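Local coordinates for protein JSC1_58120g3 ([Leptolyngbya] sp. JSC-1, PDB 6XHH) that binds a linear tetrapyrrole (verdin) chromophore in a cyanobacteriochrome GAF domain and probably acts as a far-red light sensor in signalling, at residues T25-R30 against T53-G58; G34-T39 against F147-P152; S66-P71 against E119-F124; V126-V131 against R153-A158. All coordinates share one frame; numbering follows the deposited sequence.

Contact 1: residues T25-R30 against T53-G58; sequences TTQEVR and TESEAG
Segment 25-30 of helix 18-33 runs over segment 53-56 of strand 49-56, the axes of these short segments 6.9 Å apart at closest and their N-to-C directions 32° apart, Gln27 and Ser55 having the nearest CA atoms. Ser55 packs on the helix: its CB lies on Thr26 O at 3.5 Å, and its OG, turned anti to the backbone N (chi1 165°), lies beside Gln27 CA and the Arg30 side chain. Arg30 NE reaches this OG at 3.4 Å in a weak, bent hydrogen bond (129°), with the oxygen at the guanidinium edge and in its plane. The methyl of Ala57 sits over one guanidinium face, off toward the rim, with CB 3.6 Å from Arg30 NH2. The stronger grip on that group comes from the Ile35 carbonyl, which accepts from Arg30 NH2. Thr26 OG1 lies against the strand, 3.6 Å from Ser55 CB, yet its hydrogen bond goes back to Ser23 O in its own helix. The helix thus lies on a face of the GAF-domain sheet: Thr26, Val29 and Arg30 also touch strand 37-43, which pairs with strand 49-56, while Thr25 and Val29 pack against helix 157-178.

Contact 2: residues G34-T39 against F147-P152; sequences GIERVT and FQNSAP. With EDO (1,2-ethanediol), chain E.
Strands 37-43 and 139-148 are antiparallel neighbours in the central sheet of the GAF domain, and this contact is the end of their pairing, where both chains pass into loops. Arg37 and Phe147 form an antiparallel hydrogen-bonded pair: Phe147 N gives to Arg37 O at 2.8 Å, and Arg37 N to Phe147 O at 3.3 Å. Beyond this pair a carboxylate takes over. Glu36 OE1 accepts from two successive backbone amides, Asn149 N nearly in line with its C-O bond and Ser150 N on the syn lone pair, both at 2.7 Å. Glu36 OE2 takes the hydroxyl proton of Ser150 OG at 2.6 Å, again on the syn side. The Gln148 amide stacks on this carboxylate with the planes 23° apart; a bend at chi2 (73°) folds its OE1 back to Glu36 N, 2.9 Å away in a weak bond. On the face carrying Arg37 and Phe147, Arg37 CD meets the edge of the phenyl ring, and a water at the guanidinium edge, in its plane, donates to Asn149 OD1; its bond from Arg37 NE is unusually short and so doubtful. Arg37 NH1 has its main partners in Arg61 O and Glu54. The Phe147 ring, 3.6 Å from Thr39 OG1 at its CE2, also touches the chromophore. Three donors from one turn therefore hold the Glu36 carboxylate, fixing its rotation and pinning the turn after the strand; two of them being backbone amides, the grip is likely to favour the charged form.

Contact 3: residues S66-P71 against E119-F124; sequences SGWEDP and EALESF. With M1V (mesobiliverdin IX(alpha)), chain C.
Trp68, Asp70, Pro71 and Ala120 belong to the bilin pocket, and here the chain around the short strand 67-68 meets helix 115-123 with the Trp68 indole between protein and chromophore. Phe124 covers one indole face, its CE2 3.3 Å from Trp68 CD2; the two rings lie obliquely, planes 36° apart. Over the opposite face lie the D ring and its methyl, with M1V C1D 3.5 Å from Trp68 CH2. At the indole edge Leu121 CD2 touches Trp68 CH2, and Ala120 CB comes obliquely to Trp68 CZ2, each at 3.6 Å. With CG anti to the backbone N (chi1 -177°), the indole extends toward the helix and brings NE1 to the A-ring carbonyl: Trp68 NE1 donates to M1V OA at 2.9 Å, 156° at the hydrogen, with the oxygen in the indole plane. Ala120 CB lies beside the same oxygen. A leucine in place of Trp68 would probably leave the A-ring carbonyl without this donor and open a gap between Phe124 and the D ring. Asp70 OD2 accepts from M1V NA and M1V NB, the latter at 3.0 Å, while M1V NC is 2.8 Å away; Asp70 OD1 caps the following helix at Leu73 N. Phe124 also meets the Phe51 ring edge-to-face. A carboxylate so placed would probably favour protonated nitrogens at NA, NB and NC, while Trp68 ties the A-ring carbonyl and the D-ring face to one side chain, consistent with a role in setting the bilin's geometry.

Contact 4: residues V126-V131 against R153-A158; sequences VKSCAV and RHWDEA. With M1V (mesobiliverdin IX(alpha)), chain C; EDO (1,2-ethanediol), chain E.
Arg153 opens the second segment by passing Ser128: its carbonyl O lies 3.2 Å from Ser128 OG, and its CB is also close to that hydroxyl. Its side chain then runs extended away from the strand, and at its edge Arg153 NE donates to an ethanediol oxygen, EDO O1, at 3.1 Å. The stronger hold on its far end comes from Phe33 O and Glu159. Trp155, two residues on, carries the contact. Its CG stands anti to the carbonyl carbon (chi1 -51°), which lays the indole over the methyl of Ala130: Ala130 CB is 3.8 Å from the centroid of the six-membered ring and 18° off its normal, a CH-pi contact. On the opposite face, toward the rim, lies Arg153 CD. Trp155 NE1 comes to 2.8 Å from Ser128 OG, and both atoms are hydrogen-bonded to Val89 O. Without the indole, as with an alanine here, Val89 O is likely to lose one of its donors and the Ala130 methyl its cover. Asp156 follows as the N-cap of helix 157-178, with OD1 accepting from Glu159 N. Val131, farther along the first segment, reaches the chromophore through its CG2, 3.2 Å from M1V OD. The contact thus ties the lead-in to helix 157-178 to strand 128-136, between strand 87-89, where Trp155 touches Val88, and strand 139-148, where it touches Ala146.

In the fold
All four contacts lie in one GAF domain and reach the same antiparallel six-stranded sheet. Contacts 1 and 2, centres about 9 Å apart, adjoin through strands 49-56 and 37-43; contacts 2 and 4, also about 9 Å apart, adjoin through strands 139-148 and 128-136. In each of these pairs the segments alternate along the chain. Contact 3, with its centre 16 to 19 Å from the other three, lies between the segments of contact 2 in sequence; it meets contact 4, next along the chain, where Leu121 O approaches Val126 N, and brushes contact 2 at Arg37 and Phe124. Bilin contacts involve 3 and 4 directly and 2 through Phe147, whereas contact 1 packs helix 18-33 on the sheet, which so connects chromophore pocket and helical layer.

Contact 1: residues T25-R30 against T53-G58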
# COMPACT_ATOMS: atom_id res chain seq x y z
N THR A 25 -10.94 -2.10 -6.02
CA THR A 25 -9.74 -2.69 -5.44
C THR A 25 -9.58 -2.30 -3.97
O THR A 25 -9.41 -3.16 -3.10
CB THR A 25 -8.51 -2.29 -6.24
OG1 THR A 25 -8.64 -2.79 -7.58
CG2 THR A 25 -7.27 -2.87 -5.62
N THR A 26 -9.67 -1.00 -3.67
CA THR A 26 -9.49 -0.58 -2.28
C THR A 26 -10.58 -1.15 -1.39
O THR A 26 -10.30 -1.58 -0.26
CB THR A 26 -9.44 0.95 -2.15
OG1 THR A 26 -10.61 1.55 -2.69
CG2 THR A 26 -8.22 1.54 -2.85
N GLN A 27 -11.83 -1.20 -1.88
CA GLN A 27 -12.93 -1.76 -1.11
C GLN A 27 -12.72 -3.24 -0.84
O GLN A 27 -12.92 -3.70 0.29
CB GLN A 27 -14.25 -1.56 -1.87
CG GLN A 27 -14.71 -0.10 -1.97
CD GLN A 27 -16.18 0.05 -2.35
OE1 GLN A 27 -16.99 -0.86 -2.15
NE2 GLN A 27 -16.53 1.20 -2.91
N GLU A 28 -12.34 -4.00 -1.86
CA GLU A 28 -12.22 -5.45 -1.68
C GLU A 28 -11.06 -5.81 -0.76
O GLU A 28 -11.19 -6.70 0.09
CB GLU A 28 -12.07 -6.13 -3.03
CG GLU A 28 -13.28 -6.02 -3.91
CD GLU A 28 -14.55 -6.41 -3.20
OE1 GLU A 28 -14.53 -7.43 -2.46
OE2 GLU A 28 -15.56 -5.71 -3.39
N VAL A 29 -9.92 -5.14 -0.91
CA VAL A 29 -8.80 -5.40 -0.01
C VAL A 29 -9.15 -5.02 1.43
O VAL A 29 -8.80 -5.75 2.37
CB VAL A 29 -7.53 -4.66 -0.49
CG1 VAL A 29 -6.44 -4.78 0.57
CG2 VAL A 29 -7.06 -5.24 -1.82
N ARG A 30 -9.84 -3.89 1.62
CA ARG A 30 -10.20 -3.48 2.98
C ARG A 30 -11.12 -4.49 3.65
O ARG A 30 -10.92 -4.86 4.81
CB ARG A 30 -10.85 -2.09 2.98
CG ARG A 30 -10.82 -1.42 4.35
CD ARG A 30 -11.99 -0.45 4.60
NE ARG A 30 -13.27 -1.08 4.32
CZ ARG A 30 -13.87 -1.98 5.10
NH1 ARG A 30 -15.04 -2.50 4.72
NH2 ARG A 30 -13.32 -2.38 6.24
N THR A 53 -7.31 7.22 -4.48
CA THR A 53 -8.49 6.45 -4.14
C THR A 53 -8.33 5.85 -2.76
O THR A 53 -7.22 5.50 -2.34
CB THR A 53 -8.75 5.32 -5.16
OG1 THR A 53 -8.72 5.88 -6.47
CG2 THR A 53 -10.12 4.69 -4.94
N GLU A 54 -9.45 5.72 -2.05
CA GLU A 54 -9.39 5.12 -0.73
C GLU A 54 -10.70 4.42 -0.42
O GLU A 54 -11.75 4.75 -0.98
CB GLU A 54 -9.09 6.19 0.33
CG GLU A 54 -10.27 7.09 0.63
CD GLU A 54 -9.88 8.33 1.41
OE1 GLU A 54 -10.26 9.45 1.00
OE2 GLU A 54 -9.17 8.18 2.43
N SER A 55 -10.61 3.43 0.46
CA SER A 55 -11.76 2.82 1.11
C SER A 55 -11.49 2.89 2.60
O SER A 55 -10.40 2.53 3.05
CB SER A 55 -11.97 1.37 0.64
OG SER A 55 -12.84 0.65 1.48
N GLU A 56 -12.44 3.43 3.36
CA GLU A 56 -12.23 3.66 4.78
C GLU A 56 -13.42 3.14 5.59
O GLU A 56 -14.55 3.10 5.10
CB GLU A 56 -11.97 5.15 5.04
CG GLU A 56 -11.90 5.58 6.49
CD GLU A 56 -13.25 5.99 7.05
OE1 GLU A 56 -13.93 6.85 6.45
OE2 GLU A 56 -13.64 5.43 8.08
N ALA A 57 -13.14 2.73 6.83
CA ALA A 57 -14.16 2.24 7.75
C ALA A 57 -13.84 2.72 9.16
O ALA A 57 -12.71 2.54 9.63
CB ALA A 57 -14.26 0.71 7.72
N GLY A 58 -14.82 3.35 9.81
CA GLY A 58 -14.65 3.75 11.19
C GLY A 58 -14.66 5.25 11.44
O GLY A 58 -14.32 5.69 12.55

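Contact 2: residues G34-T39 against F147-P152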
# COMPACT_ATOMS: atom_id res chain seq x y z
N GLY A 34 -10.28 -6.89 6.80
CA GLY A 34 -11.00 -6.35 7.94
C GLY A 34 -10.26 -5.19 8.59
O GLY A 34 -10.08 -5.16 9.81
N ILE A 35 -9.83 -4.23 7.78
CA ILE A 35 -9.06 -3.11 8.32
C ILE A 35 -9.76 -1.79 8.04
O ILE A 35 -10.84 -1.75 7.43
CB ILE A 35 -7.63 -3.08 7.75
CG1 ILE A 35 -7.66 -3.01 6.21
CG2 ILE A 35 -6.83 -4.29 8.25
CD1 ILE A 35 -6.26 -3.06 5.57
N GLU A 36 -9.13 -0.69 8.44
CA GLU A 36 -9.81 0.60 8.48
C GLU A 36 -9.53 1.49 7.28
O GLU A 36 -10.33 2.39 7.01
CB GLU A 36 -9.46 1.33 9.79
CG GLU A 36 -10.13 0.64 10.98
CD GLU A 36 -9.47 0.89 12.34
OE1 GLU A 36 -8.32 1.37 12.44
OE2 GLU A 36 -10.15 0.59 13.35
N ARG A 37 -8.45 1.25 6.54
CA ARG A 37 -8.23 2.04 5.33
C ARG A 37 -7.32 1.30 4.37
O ARG A 37 -6.36 0.68 4.80
CB ARG A 37 -7.62 3.41 5.64
CG ARG A 37 -7.87 4.42 4.54
CD ARG A 37 -6.94 5.60 4.62
NE ARG A 37 -7.03 6.37 5.87
CZ ARG A 37 -7.95 7.30 6.12
NH1 ARG A 37 -8.90 7.60 5.23
NH2 ARG A 37 -7.91 7.96 7.28
N VAL A 38 -7.65 1.37 3.09
CA VAL A 38 -6.76 0.97 2.00
C VAL A 38 -6.75 2.11 0.99
O VAL A 38 -7.80 2.66 0.65
CB VAL A 38 -7.19 -0.35 1.33
CG1 VAL A 38 -6.26 -0.70 0.18
CG2 VAL A 38 -7.19 -1.47 2.34
N THR A 39 -5.56 2.48 0.52
CA THR A 39 -5.39 3.61 -0.37
C THR A 39 -4.57 3.22 -1.60
O THR A 39 -3.68 2.36 -1.54
CB THR A 39 -4.68 4.80 0.30
OG1 THR A 39 -3.35 4.42 0.72
CG2 THR A 39 -5.44 5.29 1.50
N PHE A 147 -3.86 0.01 5.82
CA PHE A 147 -3.64 0.74 7.06
C PHE A 147 -4.59 0.25 8.16
O PHE A 147 -5.77 -0.04 7.90
CB PHE A 147 -3.90 2.26 6.88
CG PHE A 147 -2.93 2.98 5.97
CD1 PHE A 147 -1.55 2.81 6.09
CD2 PHE A 147 -3.41 3.87 5.02
CE1 PHE A 147 -0.68 3.54 5.26
CE2 PHE A 147 -2.54 4.58 4.20
CZ PHE A 147 -1.18 4.41 4.33
N GLN A 148 -4.10 0.19 9.39
CA GLN A 148 -4.98 0.18 10.54
C GLN A 148 -4.76 1.48 11.32
O GLN A 148 -3.62 1.92 11.48
CB GLN A 148 -4.75 -1.05 11.43
CG GLN A 148 -5.86 -1.33 12.46
CD GLN A 148 -7.14 -1.86 11.85
OE1 GLN A 148 -7.49 -1.56 10.72
NE2 GLN A 148 -7.85 -2.68 12.63
N ASN A 149 -5.85 2.10 11.74
CA ASN A 149 -5.81 3.44 12.30
C ASN A 149 -6.00 3.47 13.80
O ASN A 149 -5.46 4.36 14.46
CB ASN A 149 -6.88 4.32 11.65
CG ASN A 149 -6.68 4.48 10.15
OD1 ASN A 149 -5.58 4.27 9.63
ND2 ASN A 149 -7.74 4.87 9.45
N SER A 150 -6.80 2.56 14.35
CA SER A 150 -7.14 2.60 15.76
C SER A 150 -6.19 1.80 16.64
O SER A 150 -6.19 2.01 17.86
CB SER A 150 -8.58 2.09 15.95
OG SER A 150 -8.69 0.75 15.53
N ALA A 151 -5.37 0.93 16.06
CA ALA A 151 -4.59 -0.04 16.82
C ALA A 151 -3.51 -0.60 15.90
O ALA A 151 -3.65 -0.55 14.69
CB ALA A 151 -5.48 -1.17 17.35
N PRO A 152 -2.44 -1.16 16.48
CA PRO A 152 -1.53 -1.99 15.69
C PRO A 152 -2.25 -3.20 15.12
O PRO A 152 -3.30 -3.63 15.61
CB PRO A 152 -0.46 -2.43 16.71
CG PRO A 152 -0.60 -1.48 17.86
CD PRO A 152 -2.02 -1.06 17.89
C1 EDO E . -7.66 -7.34 12.16
O1 EDO E . -8.05 -6.79 10.89
C2 EDO E . -8.58 -6.82 13.27
O2 EDO E . -9.94 -6.90 12.82
O HOH W 1 -5.31 6.34 7.70

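Contact 3: residues S66-P71 against E119-F124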
# COMPACT_ATOMS: atom_id res chain seq x y z
N SER A 66 -5.37 14.84 -0.79
CA SER A 66 -4.21 15.26 -0.03
C SER A 66 -2.94 14.64 -0.60
O SER A 66 -2.97 13.60 -1.26
CB SER A 66 -4.36 14.87 1.44
OG SER A 66 -5.40 15.62 2.07
N GLY A 67 -1.82 15.30 -0.34
CA GLY A 67 -0.54 14.76 -0.74
C GLY A 67 0.32 14.34 0.44
O GLY A 67 0.11 14.77 1.58
N TRP A 68 1.30 13.48 0.16
CA TRP A 68 2.37 13.18 1.11
C TRP A 68 3.67 13.39 0.36
O TRP A 68 3.96 12.67 -0.61
CB TRP A 68 2.23 11.75 1.64
CG TRP A 68 3.23 11.32 2.67
CD1 TRP A 68 4.38 11.95 3.04
CD2 TRP A 68 3.15 10.13 3.46
NE1 TRP A 68 5.02 11.22 4.03
CE2 TRP A 68 4.28 10.10 4.29
CE3 TRP A 68 2.22 9.09 3.54
CZ2 TRP A 68 4.50 9.06 5.20
CZ3 TRP A 68 2.44 8.07 4.43
CH2 TRP A 68 3.56 8.05 5.24
N GLU A 69 4.44 14.40 0.78
CA GLU A 69 5.72 14.72 0.16
C GLU A 69 6.82 14.16 1.06
O GLU A 69 7.39 14.85 1.92
CB GLU A 69 5.86 16.23 -0.05
CG GLU A 69 4.72 16.82 -0.88
CD GLU A 69 4.85 18.31 -1.11
OE1 GLU A 69 5.56 18.98 -0.33
OE2 GLU A 69 4.23 18.81 -2.07
N ASP A 70 7.13 12.89 0.85
CA ASP A 70 8.09 12.22 1.71
C ASP A 70 9.50 12.54 1.26
O ASP A 70 9.89 12.15 0.15
CB ASP A 70 7.88 10.71 1.72
CG ASP A 70 8.75 10.02 2.75
OD1 ASP A 70 9.98 10.02 2.57
OD2 ASP A 70 8.19 9.49 3.73
N PRO A 71 10.31 13.22 2.09
CA PRO A 71 11.65 13.63 1.65
C PRO A 71 12.57 12.46 1.38
O PRO A 71 13.45 12.57 0.52
CB PRO A 71 12.16 14.48 2.82
CG PRO A 71 10.98 14.82 3.63
CD PRO A 71 10.01 13.69 3.45
N GLU A 119 5.81 10.68 12.55
CA GLU A 119 4.93 11.84 12.67
C GLU A 119 4.07 12.02 11.42
O GLU A 119 2.88 12.37 11.51
CB GLU A 119 5.77 13.09 12.95
CG GLU A 119 4.96 14.35 13.18
CD GLU A 119 5.82 15.60 13.18
OE1 GLU A 119 5.27 16.71 12.99
OE2 GLU A 119 7.05 15.48 13.38
N ALA A 120 4.66 11.78 10.25
CA ALA A 120 3.91 11.80 9.00
C ALA A 120 2.78 10.78 9.01
O ALA A 120 1.65 11.09 8.62
CB ALA A 120 4.86 11.54 7.83
N LEU A 121 3.06 9.56 9.47
CA LEU A 121 2.03 8.54 9.59
C LEU A 121 0.93 8.96 10.56
O LEU A 121 -0.27 8.82 10.26
CB LEU A 121 2.68 7.21 10.01
CG LEU A 121 3.50 6.53 8.91
CD1 LEU A 121 4.50 5.51 9.46
CD2 LEU A 121 2.55 5.86 7.93
N GLU A 122 1.31 9.50 11.71
CA GLU A 122 0.32 10.05 12.64
C GLU A 122 -0.54 11.12 11.97
O GLU A 122 -1.75 11.20 12.22
CB GLU A 122 1.01 10.62 13.88
CG GLU A 122 1.48 9.57 14.88
CD GLU A 122 2.45 10.15 15.89
OE1 GLU A 122 2.97 11.25 15.63
OE2 GLU A 122 2.69 9.50 16.93
N SER A 123 0.06 11.95 11.10
CA SER A 123 -0.73 12.99 10.44
C SER A 123 -1.79 12.41 9.51
O SER A 123 -2.76 13.10 9.19
CB SER A 123 0.17 13.95 9.67
OG SER A 123 0.46 13.48 8.36
N PHE A 124 -1.61 11.16 9.06
CA PHE A 124 -2.60 10.49 8.24
C PHE A 124 -3.44 9.50 9.04
O PHE A 124 -4.21 8.72 8.45
CB PHE A 124 -1.90 9.80 7.06
CG PHE A 124 -1.27 10.78 6.10
CD1 PHE A 124 -2.05 11.70 5.42
CD2 PHE A 124 0.10 10.80 5.91
CE1 PHE A 124 -1.48 12.61 4.56
CE2 PHE A 124 0.68 11.72 5.04
CZ PHE A 124 -0.12 12.62 4.36
OA M1V C . 7.13 12.61 5.52
C1A M1V C . 8.26 12.45 5.96
NA M1V C . 8.95 11.31 5.85
C2A M1V C . 9.02 13.42 6.65
CMA M1V C . 8.58 14.82 6.98
C3A M1V C . 10.24 12.84 6.98
CAA M1V C . 11.36 13.47 7.72
CBA M1V C . 12.64 13.55 6.88
C4A M1V C . 10.20 11.46 6.46
CHA M1V C . 11.22 10.56 6.56
C1B M1V C . 11.33 9.17 6.09
C2B M1V C . 12.48 8.39 6.37
CMB M1V C . 13.68 8.83 7.16
C3B M1V C . 12.28 7.16 5.80
CAB M1V C . 13.24 5.99 5.84
CBB M1V C . 12.71 4.91 6.79
CGB M1V C . 12.77 5.39 8.23
O2B M1V C . 13.88 5.56 8.78
O1B M1V C . 11.73 5.62 8.88
NB M1V C . 10.48 8.44 5.37
C4B M1V C . 11.01 7.21 5.16
CHB M1V C . 10.50 6.11 4.46
C1C M1V C . 9.22 5.85 3.93
C2C M1V C . 8.83 4.56 3.54
CAC M1V C . 9.72 3.34 3.56
CBC M1V C . 10.53 3.47 2.24
CGC M1V C . 11.82 2.65 2.18
O2C M1V C . 12.15 1.91 3.13
O1C M1V C . 12.57 2.72 1.17
C3C M1V C . 7.52 4.66 3.08
CMC M1V C . 6.70 3.51 2.56
NC M1V C . 8.17 6.71 3.73
C4C M1V C . 7.11 6.00 3.21
CHC M1V C . 5.91 6.68 2.89
C1D M1V C . 4.67 6.20 2.53
C2D M1V C . 3.82 6.75 1.53
CMD M1V C . 4.16 7.92 0.64
ND M1V C . 4.00 5.14 3.13
C4D M1V C . 2.81 5.00 2.52
OD M1V C . 1.99 4.14 2.84
C3D M1V C . 2.68 6.00 1.51
CAD M1V C . 1.52 6.20 0.57
CBD M1V C . 0.38 6.85 1.32

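Contact 4: residues V126-V131 against R153-A158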
# COMPACT_ATOMS: atom_id res chain seq x y z
N VAL A 126 -2.50 6.91 10.88
CA VAL A 126 -2.07 5.53 10.67
C VAL A 126 -1.38 5.03 11.94
O VAL A 126 -0.53 5.73 12.50
CB VAL A 126 -1.13 5.42 9.45
CG1 VAL A 126 -0.55 4.01 9.31
CG2 VAL A 126 -1.83 5.85 8.16
N LYS A 127 -1.72 3.80 12.39
CA LYS A 127 -0.99 3.13 13.46
C LYS A 127 -0.28 1.85 13.02
O LYS A 127 0.48 1.28 13.81
CB LYS A 127 -1.93 2.80 14.63
CG LYS A 127 -2.24 4.00 15.51
CD LYS A 127 -3.01 3.56 16.75
CE LYS A 127 -3.34 4.75 17.64
NZ LYS A 127 -4.09 5.78 16.87
N SER A 128 -0.50 1.41 11.79
CA SER A 128 0.02 0.15 11.27
C SER A 128 -0.07 0.23 9.75
O SER A 128 -1.06 0.75 9.24
CB SER A 128 -0.82 -1.01 11.82
OG SER A 128 -0.52 -2.25 11.18
N CYS A 129 0.96 -0.23 9.04
CA CYS A 129 0.88 -0.09 7.58
C CYS A 129 1.61 -1.23 6.89
O CYS A 129 2.70 -1.62 7.30
CB CYS A 129 1.47 1.24 7.08
SG CYS A 129 3.20 1.58 7.59
N ALA A 130 1.00 -1.73 5.81
CA ALA A 130 1.64 -2.64 4.87
C ALA A 130 1.56 -1.97 3.51
O ALA A 130 0.46 -1.66 3.05
CB ALA A 130 0.97 -4.02 4.86
N VAL A 131 2.71 -1.70 2.90
CA VAL A 131 2.81 -0.81 1.74
C VAL A 131 3.58 -1.52 0.63
O VAL A 131 4.67 -2.06 0.88
CB VAL A 131 3.49 0.53 2.09
CG1 VAL A 131 3.36 1.54 0.93
CG2 VAL A 131 2.88 1.13 3.38
N ARG A 153 -1.66 -3.78 14.09
CA ARG A 153 -2.20 -5.00 13.52
C ARG A 153 -1.04 -5.79 12.96
O ARG A 153 -0.15 -5.21 12.34
CB ARG A 153 -3.21 -4.72 12.42
CG ARG A 153 -3.85 -5.97 11.84
CD ARG A 153 -4.20 -5.72 10.41
NE ARG A 153 -5.14 -6.67 9.81
CZ ARG A 153 -4.78 -7.74 9.12
NH1 ARG A 153 -3.50 -8.07 9.01
NH2 ARG A 153 -5.71 -8.51 8.57
N HIS A 154 -1.04 -7.10 13.20
CA HIS A 154 0.03 -7.95 12.71
C HIS A 154 -0.19 -8.28 11.25
O HIS A 154 -1.28 -8.71 10.87
CB HIS A 154 0.09 -9.23 13.54
CG HIS A 154 1.02 -10.25 12.98
ND1 HIS A 154 2.37 -10.02 12.82
CD2 HIS A 154 0.81 -11.52 12.58
CE1 HIS A 154 2.94 -11.10 12.32
NE2 HIS A 154 2.02 -12.02 12.16
N TRP A 155 0.83 -8.06 10.42
CA TRP A 155 0.81 -8.44 9.01
C TRP A 155 1.59 -9.73 8.82
O TRP A 155 2.75 -9.81 9.23
CB TRP A 155 1.40 -7.34 8.13
CG TRP A 155 0.82 -5.97 8.37
CD1 TRP A 155 1.39 -4.95 9.11
CD2 TRP A 155 -0.45 -5.47 7.92
NE1 TRP A 155 0.55 -3.85 9.13
CE2 TRP A 155 -0.58 -4.14 8.41
CE3 TRP A 155 -1.48 -6.01 7.15
CZ2 TRP A 155 -1.71 -3.35 8.15
CZ3 TRP A 155 -2.61 -5.21 6.89
CH2 TRP A 155 -2.70 -3.89 7.39
N ASP A 156 0.98 -10.74 8.20
CA ASP A 156 1.76 -11.93 7.89
C ASP A 156 2.19 -11.91 6.43
O ASP A 156 1.70 -11.12 5.62
CB ASP A 156 1.01 -13.23 8.25
CG ASP A 156 -0.27 -13.44 7.47
OD1 ASP A 156 -0.32 -13.17 6.25
OD2 ASP A 156 -1.24 -13.95 8.08
N GLU A 157 3.14 -12.79 6.09
CA GLU A 157 3.75 -12.63 4.77
C GLU A 157 2.79 -13.03 3.66
O GLU A 157 2.90 -12.51 2.54
CB GLU A 157 5.07 -13.39 4.69
CG GLU A 157 5.03 -14.87 4.91
CD GLU A 157 6.43 -15.47 4.82
OE1 GLU A 157 7.30 -15.10 5.65
OE2 GLU A 157 6.67 -16.29 3.91
N ALA A 158 1.83 -13.92 3.93
CA ALA A 158 0.81 -14.24 2.93
C ALA A 158 -0.05 -13.01 2.60
O ALA A 158 -0.43 -12.81 1.44
CB ALA A 158 -0.06 -15.39 3.41
OA M1V C . 7.13 12.61 5.52
C1A M1V C . 8.26 12.45 5.96
NA M1V C . 8.95 11.31 5.85
C2A M1V C . 9.02 13.42 6.65
CMA M1V C . 8.58 14.82 6.98
C3A M1V C . 10.24 12.84 6.98
CAA M1V C . 11.36 13.47 7.72
CBA M1V C . 12.64 13.55 6.88
C4A M1V C . 10.20 11.46 6.46
CHA M1V C . 11.22 10.56 6.56
C1B M1V C . 11.33 9.17 6.09
C2B M1V C . 12.48 8.39 6.37
CMB M1V C . 13.68 8.83 7.16
C3B M1V C . 12.28 7.16 5.80
CAB M1V C . 13.24 5.99 5.84
CBB M1V C . 12.71 4.91 6.79
CGB M1V C . 12.77 5.39 8.23
O2B M1V C . 13.88 5.56 8.78
O1B M1V C . 11.73 5.62 8.88
NB M1V C . 10.48 8.44 5.37
C4B M1V C . 11.01 7.21 5.16
CHB M1V C . 10.50 6.11 4.46
C1C M1V C . 9.22 5.85 3.93
C2C M1V C . 8.83 4.56 3.54
CAC M1V C . 9.72 3.34 3.56
CBC M1V C . 10.53 3.47 2.24
CGC M1V C . 11.82 2.65 2.18
O2C M1V C . 12.15 1.91 3.13
O1C M1V C . 12.57 2.72 1.17
C3C M1V C . 7.52 4.66 3.08
CMC M1V C . 6.70 3.51 2.56
NC M1V C . 8.17 6.71 3.73
C4C M1V C . 7.11 6.00 3.21
CHC M1V C . 5.91 6.68 2.89
C1D M1V C . 4.67 6.20 2.53
C2D M1V C . 3.82 6.75 1.53
CMD M1V C . 4.16 7.92 0.64
ND M1V C . 4.00 5.14 3.13
C4D M1V C . 2.81 5.00 2.52
OD M1V C . 1.99 4.14 2.84
C3D M1V C . 2.68 6.00 1.51
CAD M1V C . 1.52 6.20 0.57
CBD M1V C . 0.38 6.85 1.32
C1 EDO E . -7.66 -7.34 12.16
O1 EDO E . -8.05 -6.79 10.89
C2 EDO E . -8.58 -6.82 13.27
O2 EDO E . -9.94 -6.90 12.82